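Cell surface protein (Faecalibacterium prausnitzii A2-165, PDB 4GT6) is of unknown function but, as an extracellular protein built from BspA-type leucine-rich repeats, probably binds other proteins. Local coordinates at residues Gly197-Ala200 with Phe201-Cys204. Sequence-based numbering, arbitrary orientation. Where two conformers were deposited one is given.
Sequences GTNA and FSEC. With EDO (1,2-ethanediol), chain F; EDO (1,2-ethanediol), chain G; EDO (1,2-ethanediol), chain L.
With chi1 of S202 at 66°, OG sits between its own backbone N and carbonyl carbon and is turned back to the peptide oxygen of N199, while chi1 of N199 (-71°) sets CG beside the backbone N, and the amide's further rotation brings OD1 alongside S202 CB, at 3.5 Å. The backbone closes the same loop: S202 N donates to N199 O over 3.1 Å. This bond completes the type I turn N199-S202, which overlaps a type II turn, G197-A200, closed by A200 N to G197 O; the two share N199 and A200. S202 OG lies 3.1 Å from N199 O and 2.6 Å from O2 of an ethanediol, and its single proton is not assigned among N199 O, that O2 and possibly T180 OG1; the same O2 donates to E203 OE2. T180 of the preceding coil also bonds both N199 O and S202 OG. The amide of N199 is held at both ends, OD1 by H259 and ND2 by O1 of a second ethanediol (3.0 Å, 173°). F201 lays one ring face over A200 O, touches A200 CB with CD2 at 3.9 Å, and lies almost parallel to F179. These overlapping turns open the loop between strands 195-196 and 209-212 of the leucine-rich repeat solenoid, directing F201 inward against I187 and I189. N199 O thus joins the turn's own bond to a hydrogen bond with T180, with S202 OG a possible further donor, and so ties one coil to the last.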
# COMPACT_ATOMS: atom_id res chain seq x y z
N GLY A 197 -1.81 7.07 6.10
CA GLY A 197 -2.26 5.85 6.75
C GLY A 197 -1.16 4.82 6.89
O GLY A 197 -0.15 4.88 6.19
N THR A 198 -1.39 3.85 7.78
CA THR A 198 -0.46 2.75 8.05
C THR A 198 -0.06 2.05 6.75
O THR A 198 -0.97 1.74 5.96
CB THR A 198 -1.17 1.74 9.00
OG1 THR A 198 -1.77 2.43 10.10
CG2 THR A 198 -0.23 0.70 9.52
N ASN A 199 1.24 1.77 6.55
CA ASN A 199 1.77 1.01 5.41
C ASN A 199 1.52 1.65 4.04
O ASN A 199 1.70 0.97 3.02
CB ASN A 199 1.19 -0.43 5.43
CG ASN A 199 1.75 -1.26 6.54
OD1 ASN A 199 2.94 -1.18 6.85
ND2 ASN A 199 0.90 -2.04 7.22
N ALA A 200 1.23 2.96 3.99
CA ALA A 200 1.06 3.68 2.70
C ALA A 200 2.27 3.47 1.81
O ALA A 200 2.12 3.38 0.59
CB ALA A 200 0.87 5.18 2.96
N PHE A 201 3.50 3.38 2.41
CA PHE A 201 4.72 3.20 1.64
C PHE A 201 5.48 1.92 2.04
O PHE A 201 6.68 1.80 1.78
CB PHE A 201 5.62 4.45 1.77
CG PHE A 201 4.94 5.67 1.19
CD1 PHE A 201 4.80 5.81 -0.19
CD2 PHE A 201 4.40 6.65 2.02
CE1 PHE A 201 4.15 6.94 -0.73
CE2 PHE A 201 3.75 7.77 1.48
CZ PHE A 201 3.64 7.91 0.11
N SER A 202 4.77 0.92 2.57
CA SER A 202 5.42 -0.36 2.90
C SER A 202 5.81 -1.09 1.60
O SER A 202 5.23 -0.83 0.54
CB SER A 202 4.52 -1.23 3.76
OG SER A 202 3.37 -1.64 3.02
N GLU A 203 6.89 -1.90 1.66
CA GLU A 203 7.37 -2.67 0.51
C GLU A 203 7.69 -1.79 -0.74
O GLU A 203 7.50 -2.22 -1.86
CB GLU A 203 6.36 -3.79 0.13
CG GLU A 203 6.15 -4.81 1.24
CD GLU A 203 5.13 -5.86 0.83
OE1 GLU A 203 5.46 -6.68 -0.06
OE2 GLU A 203 3.98 -5.81 1.31
N CYS A 204 8.18 -0.56 -0.54
CA CYS A 204 8.59 0.28 -1.67
C CYS A 204 10.08 0.03 -1.86
O CYS A 204 10.94 0.82 -1.44
CB CYS A 204 8.25 1.74 -1.43
SG CYS A 204 6.47 2.09 -1.61
C1 EDO F . 2.77 5.06 7.52
O1 EDO F . 3.07 3.66 7.79
C2 EDO F . 1.91 5.65 8.69
O2 EDO F . 1.90 7.08 8.76
C1 EDO G . 2.53 -6.00 4.82
O1 EDO G . 1.28 -5.43 5.19
C2 EDO G . 3.48 -4.85 4.40
O2 EDO G . 3.00 -4.25 3.21
C1 EDO L . 0.31 -4.04 10.01
O1 EDO L . 1.62 -3.68 9.60
C2 EDO L . -0.08 -3.41 11.36
O2 EDO L . -0.38 -2.05 11.17